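Local coordinates for CooT (Carboxydothermus hydrogenoformans, PDB 6FAN), which probably serves as a nickel chaperone in the maturation of carbon monoxide dehydrogenase, at residues Asp12-Phe17 with Asp54-Leu59; Val21-Pro26 with Leu32-Phe37. One frame throughout, in Å; residues are numbered along the deposited sequence.

In the fold
From the N terminus the chain lays down strand 4-10, turns, and enters the long strand 13-27, which supplies the first segment of both contacts. After a tight turn strand 30-35 runs back along its far half, and contact 2 zips up this beta hairpin, closing a loop of only five residues. The chain then runs through strands 40-43 and 45-51 before strand 56-61 returns to the early half of strand 13-27. There contact 1 closes a far wider loop, which encloses contact 2 entirely, and reaches across the intervening strand 4-10. The two contacts lie on opposite sides of the chain's centre, yet Ile57 packs on Val21 and Leu24, and Phe17 on Leu33.

Contact 1: Asp12-Phe17 with Asp54-Leu59; sequences DKEELF and DHRILL
Glu14 and Arg56 both set CG anti to their own carbonyl carbon, beside the backbone N, and beyond that they part ways. The glutamate is extended beyond CG and presents its carboxylate at full stretch. The arginine bends at chi3 (57°), which swings the guanidinium round to meet the carboxylate, although its CB does not aim at strand 13-17. The two side chains cross at about a right angle.

The meeting is a two-pronged, end-on salt bridge. Arg56 NH2 gives a hydrogen bond of 2.7 Å to Glu14 OE2, and Arg56 NH1 gives a longer one of 3.1 Å to Glu14 OE1. Both are nearly straight and use the syn sides of the carboxylate oxygens. The oxygens lie practically in the guanidinium plane; the carboxylate itself is twisted, its plane turned 29° from that of the guanidinium.

Leu58 CD2 sits 3.7 Å above one face of the guanidinium, toward its rim, and Phe7 makes a cation-pi contact with Arg56. The remaining nitrogen, NE, pairs with Glu51, the residue that both His55 and Arg56 face across a G1 beta bulge at the start of strand 56-61.

No main-chain bonds join the two segments, because strand 4-10 runs between them; even the nearest CA atoms, those of Glu14 and Leu58, are 8.5 Å apart. The salt bridge therefore ties strands 13-27 and 56-61 together over the top of their shared neighbour, at the protein surface. With carboxylates at both its NE and its NH1/NH2 sides, the guanidinium is restrained in position and rotation, and these two acids would be expected to stabilise its positive charge.

Contact 2: Val21-Pro26 with Leu32-Phe37; sequences VDKLIP and LLENIF
Leu24 and Leu33 stand side by side on one face of an antiparallel beta hairpin, a non-hydrogen-bonded pair with Leu24 CG 3.8 Å from Leu33 CD1. With CG set beside the backbone N, anti to the carbonyl carbon (chi1 -81°), Leu33 spreads its forked end into the hollow between two neighbours: CD1 leans on Leu24, while CD2 meets Val21 CG2 at 4.0 Å. Ala6 of strand 4-10 touches both Val21 and Leu33.

On the reverse face, Ile25 and Leu32 pair chiefly through their bases, and Lys23 lies alongside Glu34, its CG 3.8 Å from Glu34 OE1. Their charged ends stop short of a salt bridge; Glu34 OE2 goes instead to Arg40.

Near Val21 the strand swells into a classic beta bulge, with Asp22 and Lys23 both opposite Glu34. Beside the bulge, Asp22 CB rests on Ile36 CG2, and Asp22 OD1 accepts a hydrogen bond from Val53 N of the second subunit. Lys23 and Leu24 pair with a strand of that subunit, carrying the sheet across the dimer interface. At the bulge, Glu34 O takes two donors in its carbonyl plane, Asp22 N at 2.7 Å and Lys23 N at 3.0 Å.

Contact 1: Asp12-Phe17 with Asp54-Leu59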
ATOM      1  N   ASP E  12       9.891  -2.386 -17.779  1.00 52.10           N
ATOM      2  CA  ASP E  12       9.329  -1.080 -18.155  1.00 55.53           C
ATOM      3  C   ASP E  12       7.845  -1.118 -18.544  1.00 54.41           C
ATOM      4  O   ASP E  12       7.235  -0.072 -18.756  1.00 60.50           O
ATOM      5  CB  ASP E  12      10.147  -0.456 -19.295  1.00 57.19           C
ATOM      6  CG  ASP E  12      11.590  -0.147 -18.896  1.00 64.24           C
ATOM      7  OD1 ASP E  12      11.857   0.476 -17.838  1.00 66.60           O
ATOM      8  OD2 ASP E  12      12.465  -0.516 -19.690  1.00 59.39           O
ATOM      9  N   LYS E  13       7.262  -2.311 -18.631  1.00 53.82           N
ATOM     10  CA  LYS E  13       5.853  -2.459 -18.953  1.00 60.50           C
ATOM     11  C   LYS E  13       4.961  -2.389 -17.702  1.00 56.72           C
ATOM     12  O   LYS E  13       5.323  -2.884 -16.634  1.00 57.45           O
ATOM     13  CB  LYS E  13       5.619  -3.753 -19.743  1.00 63.73           C
ATOM     14  CG  LYS E  13       5.620  -3.522 -21.241  1.00 76.70           C
ATOM     15  N   GLU E  14       3.821  -1.708 -17.830  1.00 63.10           N
ATOM     16  CA  GLU E  14       2.784  -1.581 -16.818  1.00 49.78           C
ATOM     17  C   GLU E  14       1.476  -2.061 -17.408  1.00 49.13           C
ATOM     18  O   GLU E  14       1.037  -1.555 -18.458  1.00 54.06           O
ATOM     19  CB  GLU E  14       2.568  -0.114 -16.418  1.00 42.12           C
ATOM     20  CG  GLU E  14       3.717   0.466 -15.631  1.00 44.21           C
ATOM     21  CD  GLU E  14       3.509   1.839 -15.157  1.00 51.02           C
ATOM     22  OE1 GLU E  14       2.405   2.391 -15.373  1.00 51.03           O
ATOM     23  OE2 GLU E  14       4.449   2.336 -14.511  1.00 52.39           O
ATOM     24  N   GLU E  15       0.790  -2.961 -16.705  1.00 42.56           N
ATOM     25  CA  GLU E  15      -0.553  -3.320 -17.090  1.00 45.12           C
ATOM     26  C   GLU E  15      -1.492  -3.007 -15.955  1.00 41.31           C
ATOM     27  O   GLU E  15      -1.265  -3.453 -14.837  1.00 44.04           O
ATOM     28  CB  GLU E  15      -0.674  -4.820 -17.349  1.00 47.28           C
ATOM     29  CG  GLU E  15       0.595  -5.642 -17.385  1.00 57.69           C
ATOM     30  CD  GLU E  15       0.256  -7.012 -18.040  1.00 73.66           C
ATOM     31  OE1 GLU E  15      -0.740  -7.646 -17.552  1.00 62.88           O
ATOM     32  OE2 GLU E  15       0.918  -7.432 -19.058  1.00 69.94           O
ATOM     33  N   LEU E  16      -2.575  -2.300 -16.264  1.00 41.69           N
ATOM     34  CA  LEU E  16      -3.641  -2.073 -15.329  1.00 41.62           C
ATOM     35  C   LEU E  16      -4.194  -3.401 -14.809  1.00 46.46           C
ATOM     36  O   LEU E  16      -4.519  -4.276 -15.590  1.00 44.07           O
ATOM     37  CB  LEU E  16      -4.742  -1.238 -15.961  1.00 40.48           C
ATOM     38  CG  LEU E  16      -5.931  -0.936 -15.068  1.00 46.68           C
ATOM     39  CD1 LEU E  16      -5.503   0.052 -13.967  1.00 37.64           C
ATOM     40  CD2 LEU E  16      -7.084  -0.421 -15.969  1.00 41.15           C
ATOM     41  N   PHE E  17      -4.255  -3.545 -13.490  1.00 39.48           N
ATOM     42  CA  PHE E  17      -4.780  -4.766 -12.885  1.00 36.39           C
ATOM     43  C   PHE E  17      -6.159  -4.556 -12.293  1.00 37.39           C
ATOM     44  O   PHE E  17      -7.040  -5.415 -12.449  1.00 40.58           O
ATOM     45  CB  PHE E  17      -3.810  -5.343 -11.850  1.00 38.32           C
ATOM     46  CG  PHE E  17      -4.301  -6.607 -11.194  1.00 43.00           C
ATOM     47  CD1 PHE E  17      -4.363  -7.812 -11.910  1.00 44.57           C
ATOM     48  CD2 PHE E  17      -4.680  -6.605  -9.868  1.00 41.77           C
ATOM     49  CE1 PHE E  17      -4.824  -8.981 -11.309  1.00 44.59           C
ATOM     50  CE2 PHE E  17      -5.110  -7.778  -9.221  1.00 42.20           C
ATOM     51  CZ  PHE E  17      -5.178  -8.964  -9.948  1.00 51.03           C
ATOM     52  N   ASP E  54      -0.183  10.311  -6.941  1.00 28.67           N
ATOM     53  CA  ASP E  54      -0.425   9.938  -8.328  1.00 37.84           C
ATOM     54  C   ASP E  54      -1.384   8.748  -8.554  1.00 36.96           C
ATOM     55  O   ASP E  54      -1.491   8.262  -9.671  1.00 36.75           O
ATOM     56  CB  ASP E  54       0.902   9.697  -9.036  1.00 36.50           C
ATOM     57  CG  ASP E  54       1.817  10.926  -9.036  1.00 44.42           C
ATOM     58  OD1 ASP E  54       1.309  12.060  -8.890  1.00 43.65           O
ATOM     59  OD2 ASP E  54       3.044  10.742  -9.197  1.00 41.16           O
ATOM     60  N   HIS E  55      -2.073   8.311  -7.522  1.00 35.39           N
ATOM     61  CA  HIS E  55      -3.129   7.245  -7.591  1.00 45.64           C
ATOM     62  C   HIS E  55      -2.620   5.920  -8.095  1.00 37.75           C
ATOM     63  O   HIS E  55      -3.303   5.288  -8.870  1.00 35.48           O
ATOM     64  CB  HIS E  55      -4.362   7.728  -8.419  1.00 45.46           C
ATOM     65  CG  HIS E  55      -4.927   9.038  -7.959  1.00 59.34           C
ATOM     66  ND1 HIS E  55      -5.471   9.223  -6.706  1.00 66.61           N
ATOM     67  CD2 HIS E  55      -4.922  10.253  -8.552  1.00 56.43           C
ATOM     68  CE1 HIS E  55      -5.859  10.481  -6.578  1.00 62.58           C
ATOM     69  NE2 HIS E  55      -5.534  11.128  -7.686  1.00 69.41           N
ATOM     70  N   ARG E  56      -1.419   5.513  -7.679  1.00 33.53           N
ATOM     71  CA  ARG E  56      -0.771   4.292  -8.233  1.00 33.47           C
ATOM     72  C   ARG E  56      -0.332   3.291  -7.149  1.00 35.12           C
ATOM     73  O   ARG E  56       0.319   3.668  -6.173  1.00 28.25           O
ATOM     74  CB  ARG E  56       0.405   4.639  -9.129  1.00 33.43           C
ATOM     75  CG  ARG E  56       0.006   5.372 -10.384  1.00 40.57           C
ATOM     76  CD  ARG E  56       1.150   6.222 -11.032  1.00 42.14           C
ATOM     77  NE  ARG E  56       2.371   5.527 -11.386  1.00 40.73           N
ATOM     78  CZ  ARG E  56       2.507   4.697 -12.424  1.00 44.33           C
ATOM     79  NH1 ARG E  56       1.482   4.408 -13.247  1.00 45.85           N
ATOM     80  NH2 ARG E  56       3.688   4.121 -12.636  1.00 41.85           N
ATOM     81  N   ILE E  57      -0.712   2.025  -7.365  1.00 31.71           N
ATOM     82  CA  ILE E  57      -0.203   0.925  -6.555  1.00 27.78           C
ATOM     83  C   ILE E  57       0.577   0.058  -7.567  1.00 28.57           C
ATOM     84  O   ILE E  57      -0.020  -0.475  -8.482  1.00 29.86           O
ATOM     85  CB  ILE E  57      -1.337   0.084  -5.923  1.00 26.85           C
ATOM     86  CG1 ILE E  57      -2.187   0.938  -4.955  1.00 27.43           C
ATOM     87  CG2 ILE E  57      -0.728  -1.129  -5.198  1.00 24.81           C
ATOM     88  CD1 ILE E  57      -3.604   0.332  -4.670  1.00 29.34           C
ATOM     89  N   LEU E  58       1.891  -0.087  -7.392  1.00 30.79           N
ATOM     90  CA  LEU E  58       2.695  -0.864  -8.322  1.00 32.24           C
ATOM     91  C   LEU E  58       3.087  -2.174  -7.704  1.00 31.11           C
ATOM     92  O   LEU E  58       3.688  -2.202  -6.639  1.00 29.94           O
ATOM     93  CB  LEU E  58       3.951  -0.103  -8.771  1.00 28.65           C
ATOM     94  CG  LEU E  58       3.728   1.334  -9.274  1.00 35.94           C
ATOM     95  CD1 LEU E  58       5.083   1.750  -9.901  1.00 38.35           C
ATOM     96  CD2 LEU E  58       2.625   1.427 -10.329  1.00 33.79           C
ATOM     97  N   LEU E  59       2.707  -3.234  -8.405  1.00 27.84           N
ATOM     98  CA  LEU E  59       2.871  -4.610  -7.963  1.00 35.00           C
ATOM     99  C   LEU E  59       3.857  -5.332  -8.884  1.00 39.48           C
ATOM    100  O   LEU E  59       3.946  -5.010 -10.074  1.00 42.09           O
ATOM    101  CB  LEU E  59       1.504  -5.325  -8.002  1.00 31.57           C
ATOM    102  CG  LEU E  59       0.350  -4.713  -7.208  1.00 33.07           C
ATOM    103  CD1 LEU E  59      -0.951  -5.471  -7.375  1.00 29.69           C
ATOM    104  CD2 LEU E  59       0.731  -4.524  -5.754  1.00 28.46           C
TER

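Contact 2: Val21-Pro26 with Leu32-Phe37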
ATOM      1  N   VAL E  21      -9.049   0.816  -6.431  1.00 31.32           N
ATOM      2  CA  VAL E  21      -8.811  -0.066  -5.306  1.00 30.21           C
ATOM      3  C   VAL E  21      -9.063   0.691  -4.004  1.00 33.97           C
ATOM      4  O   VAL E  21      -8.566   1.834  -3.799  1.00 35.93           O
ATOM      5  CB  VAL E  21      -7.324  -0.558  -5.280  1.00 29.12           C
ATOM      6  CG1 VAL E  21      -7.056  -1.502  -4.075  1.00 32.77           C
ATOM      7  CG2 VAL E  21      -7.045  -1.294  -6.613  1.00 31.54           C
ATOM      8  N   ASP E  22      -9.867   0.076  -3.141  1.00 30.08           N
ATOM      9  CA  ASP E  22     -10.071   0.594  -1.811  1.00 30.36           C
ATOM     10  C   ASP E  22      -9.183  -0.193  -0.846  1.00 32.40           C
ATOM     11  O   ASP E  22      -8.251   0.388  -0.250  1.00 33.26           O
ATOM     12  CB  ASP E  22     -11.547   0.501  -1.410  1.00 29.08           C
ATOM     13  CG  ASP E  22     -11.789   0.952   0.026  1.00 34.53           C
ATOM     14  OD1 ASP E  22     -10.937   1.563   0.685  1.00 34.16           O
ATOM     15  OD2 ASP E  22     -12.841   0.647   0.560  1.00 34.92           O
ATOM     16  N   LYS E  23      -9.442  -1.503  -0.701  1.00 27.61           N
ATOM     17  CA  LYS E  23      -8.674  -2.318   0.253  1.00 30.61           C
ATOM     18  C   LYS E  23      -7.623  -3.147  -0.432  1.00 27.86           C
ATOM     19  O   LYS E  23      -7.850  -3.673  -1.534  1.00 26.93           O
ATOM     20  CB  LYS E  23      -9.609  -3.246   1.067  1.00 31.70           C
ATOM     21  CG  LYS E  23     -10.866  -2.605   1.637  1.00 32.71           C
ATOM     22  CD  LYS E  23     -10.775  -1.880   2.977  1.00 43.21           C
ATOM     23  CE  LYS E  23     -12.094  -1.224   3.343  1.00 35.98           C
ATOM     24  NZ  LYS E  23     -12.921  -2.353   3.823  1.00 48.07           N
ATOM     25  N   LEU E  24      -6.457  -3.229   0.201  1.00 26.64           N
ATOM     26  CA  LEU E  24      -5.431  -4.185  -0.253  1.00 27.97           C
ATOM     27  C   LEU E  24      -4.952  -4.960   0.988  1.00 29.13           C
ATOM     28  O   LEU E  24      -4.479  -4.365   1.943  1.00 30.25           O
ATOM     29  CB  LEU E  24      -4.254  -3.442  -0.933  1.00 24.16           C
ATOM     30  CG  LEU E  24      -3.199  -4.290  -1.649  1.00 27.76           C
ATOM     31  CD1 LEU E  24      -2.487  -3.511  -2.732  1.00 25.84           C
ATOM     32  CD2 LEU E  24      -2.172  -4.840  -0.675  1.00 30.33           C
ATOM     33  N   ILE E  25      -5.127  -6.278   0.961  1.00 26.89           N
ATOM     34  CA  ILE E  25      -4.924  -7.150   2.137  1.00 33.47           C
ATOM     35  C   ILE E  25      -3.999  -8.302   1.712  1.00 31.09           C
ATOM     36  O   ILE E  25      -4.428  -9.165   0.968  1.00 33.35           O
ATOM     37  CB  ILE E  25      -6.288  -7.748   2.629  1.00 34.65           C
ATOM     38  CG1 ILE E  25      -7.288  -6.616   2.935  1.00 36.33           C
ATOM     39  CG2 ILE E  25      -6.117  -8.673   3.798  1.00 33.95           C
ATOM     40  CD1 ILE E  25      -8.747  -6.965   2.617  1.00 33.47           C
ATOM     41  N   PRO E  26      -2.739  -8.314   2.174  1.00 24.75           N
ATOM     42  CA  PRO E  26      -1.880  -9.470   1.993  1.00 29.09           C
ATOM     43  C   PRO E  26      -2.489 -10.716   2.658  1.00 33.27           C
ATOM     44  O   PRO E  26      -2.988 -10.634   3.797  1.00 32.26           O
ATOM     45  CB  PRO E  26      -0.560  -9.062   2.677  1.00 29.56           C
ATOM     46  CG  PRO E  26      -0.598  -7.527   2.605  1.00 30.67           C
ATOM     47  CD  PRO E  26      -2.033  -7.245   2.899  1.00 31.22           C
ATOM     48  N   LEU E  32      -5.008  -9.579  -1.760  1.00 28.29           N
ATOM     49  CA  LEU E  32      -6.405  -9.459  -2.076  1.00 30.47           C
ATOM     50  C   LEU E  32      -6.787  -7.966  -2.203  1.00 34.68           C
ATOM     51  O   LEU E  32      -6.635  -7.182  -1.241  1.00 28.98           O
ATOM     52  CB  LEU E  32      -7.254 -10.113  -0.982  1.00 33.52           C
ATOM     53  CG  LEU E  32      -8.791  -9.970  -0.965  1.00 39.75           C
ATOM     54  CD1 LEU E  32      -9.473 -10.342  -2.267  1.00 47.26           C
ATOM     55  CD2 LEU E  32      -9.343 -10.882   0.135  1.00 38.31           C
ATOM     56  N   LEU E  33      -7.305  -7.598  -3.381  1.00 30.22           N
ATOM     57  CA  LEU E  33      -7.694  -6.204  -3.681  1.00 30.34           C
ATOM     58  C   LEU E  33      -9.183  -6.120  -3.794  1.00 35.59           C
ATOM     59  O   LEU E  33      -9.801  -6.999  -4.384  1.00 37.83           O
ATOM     60  CB  LEU E  33      -7.033  -5.734  -4.976  1.00 27.38           C
ATOM     61  CG  LEU E  33      -5.583  -5.266  -4.923  1.00 34.60           C
ATOM     62  CD1 LEU E  33      -4.575  -6.349  -4.481  1.00 37.28           C
ATOM     63  CD2 LEU E  33      -5.193  -4.795  -6.307  1.00 36.44           C
ATOM     64  N   GLU E  34      -9.781  -5.104  -3.163  1.00 28.43           N
ATOM     65  CA  GLU E  34     -11.219  -4.873  -3.329  1.00 28.99           C
ATOM     66  C   GLU E  34     -11.389  -3.425  -3.774  1.00 33.51           C
ATOM     67  O   GLU E  34     -10.858  -2.489  -3.110  1.00 29.41           O
ATOM     68  CB  GLU E  34     -11.956  -5.129  -2.032  1.00 31.87           C
ATOM     69  CG  GLU E  34     -13.460  -4.843  -2.063  1.00 35.75           C
ATOM     70  CD  GLU E  34     -14.140  -5.071  -0.714  1.00 42.10           C
ATOM     71  OE1 GLU E  34     -13.961  -4.320   0.258  1.00 50.02           O
ATOM     72  OE2 GLU E  34     -14.822  -6.085  -0.577  1.00 45.94           O
ATOM     73  N   ASN E  35     -12.104  -3.244  -4.900  1.00 34.14           N
ATOM     74  CA  ASN E  35     -12.332  -1.878  -5.375  1.00 40.72           C
ATOM     75  C   ASN E  35     -13.602  -1.274  -4.776  1.00 44.32           C
ATOM     76  O   ASN E  35     -14.338  -1.968  -4.045  1.00 43.52           O
ATOM     77  CB  ASN E  35     -12.250  -1.750  -6.903  1.00 35.79           C
ATOM     78  CG  ASN E  35     -13.523  -2.280  -7.657  1.00 41.66           C
ATOM     79  OD1 ASN E  35     -14.611  -2.547  -7.096  1.00 36.83           O
ATOM     80  ND2 ASN E  35     -13.366  -2.416  -8.951  1.00 45.70           N
ATOM     81  N   ILE E  36     -13.847   0.010  -5.064  1.00 44.27           N
ATOM     82  CA  ILE E  36     -15.000   0.692  -4.453  1.00 47.10           C
ATOM     83  C   ILE E  36     -16.395   0.122  -4.877  1.00 43.17           C
ATOM     84  O   ILE E  36     -17.380   0.389  -4.224  1.00 49.50           O
ATOM     85  CB  ILE E  36     -14.974   2.230  -4.678  1.00 41.29           C
ATOM     86  CG1 ILE E  36     -15.140   2.591  -6.170  1.00 45.88           C
ATOM     87  CG2 ILE E  36     -13.745   2.838  -4.037  1.00 42.21           C
ATOM     88  CD1 ILE E  36     -15.617   4.046  -6.316  1.00 49.63           C
ATOM     89  N   PHE E  37     -16.434  -0.651  -5.967  1.00 41.14           N
ATOM     90  CA  PHE E  37     -17.685  -1.290  -6.436  1.00 54.33           C
ATOM     91  C   PHE E  37     -17.883  -2.684  -5.845  1.00 59.49           C
ATOM     92  O   PHE E  37     -18.910  -3.323  -6.107  1.00 75.78           O
ATOM     93  CB  PHE E  37     -17.746  -1.329  -7.986  1.00 53.24           C
ATOM     94  CG  PHE E  37     -17.452   0.002  -8.637  1.00 48.58           C
ATOM     95  CD1 PHE E  37     -18.305   1.140  -8.443  1.00 50.50           C
ATOM     96  CD2 PHE E  37     -16.271   0.168  -9.335  1.00 53.34           C
ATOM     97  CE1 PHE E  37     -17.969   2.357  -8.974  1.00 50.69           C
ATOM     98  CE2 PHE E  37     -15.973   1.401  -9.946  1.00 55.54           C
ATOM     99  CZ  PHE E  37     -16.833   2.491  -9.777  1.00 51.10           C
TER